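Local coordinates for protein cephalosporin acylase (Bacillus halodurans, PDB 2NLZ) that probably cleaves amide bonds of cephalosporin or gamma-glutamyl substrates as an N-terminal-nucleophile (Ntn) hydrolase of the gamma-glutamyltranspeptidase family, at residues Leu224-Phe232 and Val385-Met394; Val119-Leu129 and Asp243-Trp251. The protein carries 1 engineered substitution. All coordinates share one frame; numbering follows the deposited sequence.

Contact 1: residues Leu224-Phe232 and Val385-Met394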
# COMPACT_ATOMS: atom_id res chain seq x y z
N LEU D 224 -20.09 -1.44 -51.72
CA LEU D 224 -20.39 -1.15 -50.32
C LEU D 224 -20.87 0.27 -50.18
O LEU D 224 -21.82 0.54 -49.45
CB LEU D 224 -19.17 -1.39 -49.44
CG LEU D 224 -18.74 -2.85 -49.26
CD1 LEU D 224 -17.37 -2.89 -48.59
CD2 LEU D 224 -19.80 -3.66 -48.50
N ALA D 225 -20.22 1.18 -50.90
CA ALA D 225 -20.65 2.58 -50.97
C ALA D 225 -22.12 2.70 -51.31
O ALA D 225 -22.82 3.53 -50.72
CB ALA D 225 -19.82 3.34 -51.98
N ASP D 226 -22.59 1.88 -52.25
CA ASP D 226 -24.00 1.85 -52.65
C ASP D 226 -24.91 1.34 -51.54
O ASP D 226 -26.01 1.86 -51.36
CB ASP D 226 -24.18 1.00 -53.91
CG ASP D 226 -23.57 1.63 -55.14
OD1 ASP D 226 -23.32 0.89 -56.11
OD2 ASP D 226 -23.33 2.85 -55.15
N GLN D 227 -24.46 0.32 -50.81
CA GLN D 227 -25.22 -0.23 -49.69
C GLN D 227 -25.32 0.74 -48.53
O GLN D 227 -26.34 0.80 -47.85
CB GLN D 227 -24.59 -1.52 -49.19
CG GLN D 227 -24.83 -2.71 -50.09
CD GLN D 227 -24.41 -4.01 -49.44
OE1 GLN D 227 -23.62 -4.77 -50.00
NE2 GLN D 227 -24.94 -4.28 -48.25
N ILE D 228 -24.24 1.49 -48.31
CA ILE D 228 -24.18 2.51 -47.28
C ILE D 228 -25.11 3.66 -47.65
O ILE D 228 -25.90 4.09 -46.82
CB ILE D 228 -22.73 3.04 -47.08
CG1 ILE D 228 -21.84 1.97 -46.46
CG2 ILE D 228 -22.71 4.26 -46.18
CD1 ILE D 228 -20.37 2.26 -46.61
N HIS D 229 -25.02 4.12 -48.89
CA HIS D 229 -25.86 5.22 -49.38
C HIS D 229 -27.35 4.90 -49.30
O HIS D 229 -28.14 5.76 -48.91
CB HIS D 229 -25.47 5.60 -50.82
CG HIS D 229 -26.43 6.54 -51.49
ND1 HIS D 229 -26.41 7.90 -51.28
CD2 HIS D 229 -27.44 6.31 -52.36
CE1 HIS D 229 -27.37 8.47 -51.99
NE2 HIS D 229 -28.01 7.52 -52.66
N ALA D 230 -27.70 3.66 -49.64
CA ALA D 230 -29.09 3.24 -49.72
C ALA D 230 -29.74 3.20 -48.35
O ALA D 230 -30.90 3.59 -48.20
CB ALA D 230 -29.20 1.87 -50.40
N PHE D 231 -29.01 2.73 -47.35
CA PHE D 231 -29.54 2.63 -45.99
C PHE D 231 -29.75 4.00 -45.34
O PHE D 231 -30.70 4.21 -44.58
CB PHE D 231 -28.64 1.75 -45.12
CG PHE D 231 -29.22 1.46 -43.76
CD1 PHE D 231 -30.25 0.54 -43.62
CD2 PHE D 231 -28.73 2.10 -42.64
CE1 PHE D 231 -30.79 0.26 -42.37
CE2 PHE D 231 -29.28 1.83 -41.39
CZ PHE D 231 -30.31 0.91 -41.26
N PHE D 232 -28.85 4.94 -45.65
CA PHE D 232 -28.94 6.30 -45.14
C PHE D 232 -30.07 7.09 -45.81
O PHE D 232 -30.80 7.82 -45.14
CB PHE D 232 -27.60 7.03 -45.30
CG PHE D 232 -26.68 6.83 -44.14
CD1 PHE D 232 -26.49 7.83 -43.20
CD2 PHE D 232 -26.02 5.62 -43.96
CE1 PHE D 232 -25.64 7.64 -42.11
CE2 PHE D 232 -25.17 5.41 -42.87
CZ PHE D 232 -24.99 6.43 -41.95
N VAL D 385 -25.85 3.33 -36.08
CA VAL D 385 -26.18 2.97 -37.44
C VAL D 385 -25.22 1.89 -37.90
O VAL D 385 -24.02 2.10 -37.98
CB VAL D 385 -26.09 4.18 -38.38
CG1 VAL D 385 -26.49 3.78 -39.80
CG2 VAL D 385 -26.98 5.28 -37.87
N VAL D 386 -25.77 0.71 -38.15
CA VAL D 386 -25.01 -0.35 -38.77
C VAL D 386 -25.69 -0.65 -40.09
O VAL D 386 -26.88 -0.94 -40.11
CB VAL D 386 -24.96 -1.60 -37.89
CG1 VAL D 386 -24.20 -2.72 -38.59
CG2 VAL D 386 -24.30 -1.29 -36.55
N VAL D 387 -24.94 -0.54 -41.19
CA VAL D 387 -25.46 -0.87 -42.52
C VAL D 387 -25.72 -2.36 -42.51
O VAL D 387 -24.82 -3.14 -42.21
CB VAL D 387 -24.47 -0.46 -43.63
CG1 VAL D 387 -25.02 -0.79 -45.01
CG2 VAL D 387 -24.15 1.03 -43.54
N PRO D 388 -26.97 -2.77 -42.78
CA PRO D 388 -27.45 -4.13 -42.52
C PRO D 388 -26.66 -5.22 -43.24
O PRO D 388 -26.28 -5.06 -44.41
CB PRO D 388 -28.90 -4.10 -43.01
CG PRO D 388 -28.96 -2.96 -43.97
CD PRO D 388 -28.03 -1.95 -43.40
N GLY D 389 -26.39 -6.31 -42.52
CA GLY D 389 -25.69 -7.47 -43.08
C GLY D 389 -24.23 -7.27 -43.47
O GLY D 389 -23.61 -8.18 -44.00
N THR D 390 -23.69 -6.09 -43.21
CA THR D 390 -22.29 -5.84 -43.54
C THR D 390 -21.40 -5.61 -42.33
O THR D 390 -20.19 -5.67 -42.44
CB THR D 390 -22.11 -4.70 -44.55
OG1 THR D 390 -20.72 -4.55 -44.86
CG2 THR D 390 -22.59 -3.42 -43.99
N GLY D 391 -21.99 -5.34 -41.18
CA GLY D 391 -21.21 -5.14 -39.96
C GLY D 391 -20.41 -3.85 -39.93
O GLY D 391 -19.43 -3.73 -39.19
N ILE D 392 -20.82 -2.88 -40.75
CA ILE D 392 -20.17 -1.58 -40.71
C ILE D 392 -20.90 -0.74 -39.66
O ILE D 392 -21.98 -0.20 -39.91
CB ILE D 392 -20.17 -0.87 -42.09
CG1 ILE D 392 -19.52 -1.77 -43.15
CG2 ILE D 392 -19.44 0.46 -42.01
CD1 ILE D 392 -19.70 -1.28 -44.57
N ALA D 393 -20.31 -0.66 -38.48
CA ALA D 393 -20.82 0.23 -37.47
C ALA D 393 -20.29 1.63 -37.76
O ALA D 393 -19.08 1.87 -37.71
CB ALA D 393 -20.40 -0.23 -36.10
N MET D 394 -21.21 2.54 -38.06
CA MET D 394 -20.84 3.90 -38.45
C MET D 394 -20.50 4.75 -37.24
O MET D 394 -21.19 4.70 -36.22
CB MET D 394 -21.95 4.54 -39.27
CG MET D 394 -22.31 3.76 -40.52
SD MET D 394 -21.01 3.77 -41.77
CE MET D 394 -21.31 5.36 -42.56

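Contact 2: residues Val119-Leu129 and Asp243-Trp251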
# COMPACT_ATOMS: atom_id res chain seq x y z
N VAL D 119 -18.12 10.84 -42.97
CA VAL D 119 -17.57 9.74 -43.78
C VAL D 119 -16.47 9.00 -43.02
O VAL D 119 -15.54 9.61 -42.50
CB VAL D 119 -17.12 10.14 -45.25
CG1 VAL D 119 -18.29 10.68 -46.03
CG2 VAL D 119 -15.99 11.14 -45.27
N PRO D 120 -16.64 7.67 -42.90
CA PRO D 120 -15.64 6.81 -42.28
C PRO D 120 -14.35 6.82 -43.09
O PRO D 120 -14.33 6.33 -44.22
CB PRO D 120 -16.28 5.42 -42.36
CG PRO D 120 -17.72 5.66 -42.50
CD PRO D 120 -17.83 6.90 -43.31
N GLY D 121 -13.28 7.36 -42.52
CA GLY D 121 -12.00 7.46 -43.21
C GLY D 121 -11.01 6.30 -43.07
O GLY D 121 -10.02 6.22 -43.82
N ALA D 122 -11.26 5.41 -42.12
CA ALA D 122 -10.31 4.34 -41.78
C ALA D 122 -10.02 3.33 -42.88
O ALA D 122 -8.85 3.03 -43.14
CB ALA D 122 -10.71 3.63 -40.47
N PRO D 123 -11.07 2.77 -43.55
CA PRO D 123 -10.73 1.83 -44.62
C PRO D 123 -9.81 2.41 -45.70
O PRO D 123 -8.90 1.73 -46.16
CB PRO D 123 -12.09 1.45 -45.20
CG PRO D 123 -13.04 1.70 -44.10
CD PRO D 123 -12.53 2.91 -43.40
N GLY D 124 -10.02 3.67 -46.06
CA GLY D 124 -9.16 4.35 -47.02
C GLY D 124 -7.75 4.55 -46.49
O GLY D 124 -6.76 4.40 -47.22
N ALA D 125 -7.67 4.88 -45.20
CA ALA D 125 -6.38 5.00 -44.52
C ALA D 125 -5.61 3.69 -44.51
O ALA D 125 -4.40 3.69 -44.65
CB ALA D 125 -6.57 5.52 -43.12
N TRP D 126 -6.33 2.58 -44.37
CA TRP D 126 -5.70 1.27 -44.44
C TRP D 126 -5.03 1.09 -45.80
O TRP D 126 -3.83 0.85 -45.87
CB TRP D 126 -6.72 0.14 -44.23
CG TRP D 126 -7.44 0.14 -42.91
CD1 TRP D 126 -7.00 0.68 -41.74
CD2 TRP D 126 -8.71 -0.46 -42.63
NE1 TRP D 126 -7.94 0.48 -40.75
CE2 TRP D 126 -9.00 -0.22 -41.27
CE3 TRP D 126 -9.65 -1.17 -43.40
CZ2 TRP D 126 -10.17 -0.67 -40.66
CZ3 TRP D 126 -10.82 -1.60 -42.79
CH2 TRP D 126 -11.07 -1.35 -41.43
N ALA D 127 -5.82 1.24 -46.86
CA ALA D 127 -5.35 1.06 -48.24
C ALA D 127 -4.15 1.94 -48.61
O ALA D 127 -3.15 1.43 -49.13
CB ALA D 127 -6.49 1.29 -49.21
N GLU D 128 -4.27 3.24 -48.33
CA GLU D 128 -3.19 4.18 -48.61
C GLU D 128 -1.91 3.88 -47.83
O GLU D 128 -0.81 4.09 -48.34
CB GLU D 128 -3.62 5.62 -48.33
CG GLU D 128 -4.00 6.42 -49.58
CD GLU D 128 -2.81 6.89 -50.40
OE1 GLU D 128 -1.77 7.26 -49.81
OE2 GLU D 128 -2.92 6.89 -51.64
N LEU D 129 -2.06 3.37 -46.61
CA LEU D 129 -0.92 3.00 -45.79
C LEU D 129 -0.21 1.80 -46.42
O LEU D 129 1.01 1.76 -46.46
CB LEU D 129 -1.40 2.65 -44.38
CG LEU D 129 -0.65 3.14 -43.14
CD1 LEU D 129 0.25 4.31 -43.44
CD2 LEU D 129 -1.67 3.52 -42.08
N ASP D 243 -20.37 11.70 -51.23
CA ASP D 243 -19.59 12.06 -50.04
C ASP D 243 -18.45 11.07 -49.85
O ASP D 243 -17.31 11.47 -49.62
CB ASP D 243 -20.49 12.08 -48.81
CG ASP D 243 -21.28 13.36 -48.68
OD1 ASP D 243 -20.71 14.44 -48.95
OD2 ASP D 243 -22.47 13.29 -48.30
N LEU D 244 -18.78 9.79 -49.95
CA LEU D 244 -17.80 8.72 -49.86
C LEU D 244 -16.85 8.73 -51.05
O LEU D 244 -15.64 8.59 -50.89
CB LEU D 244 -18.50 7.36 -49.76
CG LEU D 244 -19.50 7.12 -48.62
CD1 LEU D 244 -20.32 5.85 -48.81
CD2 LEU D 244 -18.77 7.09 -47.26
N ALA D 245 -17.42 8.93 -52.24
CA ALA D 245 -16.67 8.86 -53.51
C ALA D 245 -15.45 9.77 -53.59
O ALA D 245 -14.41 9.37 -54.10
CB ALA D 245 -17.60 9.14 -54.69
N CYS D 246 -15.56 11.00 -53.08
CA CYS D 246 -14.41 11.89 -53.12
C CYS D 246 -13.69 12.05 -51.78
O CYS D 246 -13.00 13.04 -51.55
CB CYS D 246 -14.71 13.24 -53.80
SG CYS D 246 -16.14 14.15 -53.22
N TYR D 247 -13.83 11.06 -50.91
CA TYR D 247 -12.94 10.99 -49.76
C TYR D 247 -11.58 10.44 -50.18
O TYR D 247 -11.49 9.40 -50.83
CB TYR D 247 -13.52 10.14 -48.63
CG TYR D 247 -12.46 9.76 -47.60
CD1 TYR D 247 -11.96 10.70 -46.70
CD2 TYR D 247 -11.94 8.48 -47.55
CE1 TYR D 247 -10.98 10.36 -45.78
CE2 TYR D 247 -10.97 8.13 -46.63
CZ TYR D 247 -10.49 9.07 -45.76
OH TYR D 247 -9.52 8.70 -44.86
N ARG D 248 -10.50 11.13 -49.91
CA ARG D 248 -9.25 10.42 -49.76
C ARG D 248 -8.52 10.75 -48.49
O ARG D 248 -8.61 11.83 -47.95
CB ARG D 248 -8.33 10.53 -50.97
CG ARG D 248 -8.84 11.32 -52.15
CD ARG D 248 -8.96 10.56 -53.48
NE ARG D 248 -8.60 9.16 -53.40
CZ ARG D 248 -8.86 8.24 -54.32
NH1 ARG D 248 -9.51 8.57 -55.43
NH2 ARG D 248 -8.48 6.99 -54.14
N PRO D 249 -7.80 9.77 -47.99
CA PRO D 249 -6.91 10.02 -46.87
C PRO D 249 -5.86 11.05 -47.29
O PRO D 249 -5.40 11.03 -48.43
CB PRO D 249 -6.27 8.65 -46.59
CG PRO D 249 -6.65 7.78 -47.70
CD PRO D 249 -7.83 8.36 -48.40
N GLU D 250 -5.53 11.96 -46.38
CA GLU D 250 -4.62 13.05 -46.70
C GLU D 250 -3.31 12.89 -45.95
O GLU D 250 -3.30 12.81 -44.72
CB GLU D 250 -5.29 14.40 -46.37
CG GLU D 250 -4.36 15.63 -46.43
CD GLU D 250 -5.11 16.94 -46.22
OE1 GLU D 250 -6.22 17.08 -46.77
OE2 GLU D 250 -4.59 17.83 -45.52
N TRP D 251 -2.21 12.80 -46.69
CA TRP D 251 -0.91 12.88 -46.06
C TRP D 251 -0.69 14.31 -45.63
O TRP D 251 -0.76 15.24 -46.44
CB TRP D 251 0.20 12.41 -46.99
CG TRP D 251 0.13 10.97 -47.26
CD1 TRP D 251 -0.39 10.36 -48.36
CD2 TRP D 251 0.58 9.93 -46.39
NE1 TRP D 251 -0.28 9.00 -48.25
CE2 TRP D 251 0.31 8.70 -47.05
CE3 TRP D 251 1.19 9.90 -45.14
CZ2 TRP D 251 0.63 7.47 -46.48
CZ3 TRP D 251 1.50 8.68 -44.58
CH2 TRP D 251 1.22 7.47 -45.25

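Contact 1: residues Leu224-Phe232 and Val385-Met394
V385 O takes the backbone N-H of M394, N to O 2.8 Å, closing the open end of a short loop whose two edge residues both pack on F232. The F232 ring lies against V385 CG1, 3.7 Å from F232 CE2, and against the M394 methyl CE. The methionine chain, bent at chi2 and chi3, brings CE back to both F232 and I228. Between V385 and M394 the chain forms a loosely bonded antiparallel beta hairpin, with V387 N to I392 O 3.2 Å; its turn passes through G389 and G391, both at positive phi. This hairpin leans on one side of helix 223-234 within the gamma-glutamyltranspeptidase fold. I228 spreads its branches on the hairpin: CG1 meets V387 CG2 at 3.8 Å, the two side chains crossing nearly at a right angle, while CD1 touches I392 CD1. The F231 ring swings opposite its own amide nitrogen (chi1 -172°), which brings one face against P388. P388 CD sits over that face in a CH-pi contact, 3.7 Å from the centroid of the F231 ring and 25° off the normal, and V385 CG1 meets the ring edge in plane, 3.8 Å from F231 CE2. With a serine at F231, P388 would probably lose its aromatic platform and V385 CG1 its edge contact, opening a gap between helix and hairpin. P181 and the H235 ring also touch F231. At the turn, L224 CD2 approaches T390 OG1 at 3.9 Å.

Contact 2: residues Val119-Leu129 and Asp243-Trp251
The 119-129 backbone runs alongside 243-251 in the same general direction, with CA atoms 6.2 Å apart at V119 and L244 and 5.6 Å apart at A125 and P249. The start of helix 122-133 packs on the chain that leaves helix 241-245 and enters strand 250-259, which pairs with strand 81-87 among the antiparallel strands expected of the alpha-beta-beta-alpha sandwich of Ntn hydrolases. At the first end V119 CG1 meets L244 CD2 at 3.8 Å and also reaches D243 CB; D243 OD1 is hydrogen-bonded to M93 N. Y247 comes next. Its CG stands anti to the backbone N (chi1 165°), sending the ring across to the helix start, where Y247 OH donates a weak bond to G121 O, 2.7 Å. G121 O also accepts A125 N of the first helical turn at 3.0 Å, so two donors share it. G124 CA lies at the edge of the Y247 ring, where a beta carbon would collide with it; Y220 meets the same tyrosine ring and bonds P120 O and G124 N through its hydroxyl. One turn further on, P249 CG packs against G124 O and, at 3.5 Å, against E128 CG. E128 then bends at chi2 and carries its carboxylate past the proline to W251, whose indole also meets the Y133 ring with planes at about a right angle. L129 CD1 comes within 3.8 Å of W251 CH2 on the six-membered ring. The E128 carboxylate plane is turned 73° from the indole, and W251 NE1 donates to E128 OE1 over 2.8 Å at 157°, nearly in line with the CD-OE1 bond.

Both contacts are buried, their centres 16 Å apart, yet contact 2 lies nearer the centre of the chain, its own centre about 17 Å from it against 23 Å for contact 1. They share a boundary: M394 CE of contact 1 packs on P120 CG of contact 2, and I228 CG2 on L244 CD1, so helices 223-234 and 241-245, consecutive in the chain, link the two. L239 touches side chains of both contacts. Their chemistry differs with place. Contact 1, between a helix and a hairpin whose P388 and G389 are exposed, relies on aliphatic and aromatic surfaces; contact 2, beside the strands of the core, adds side-chain hydrogen bonds at a helix start and an indole.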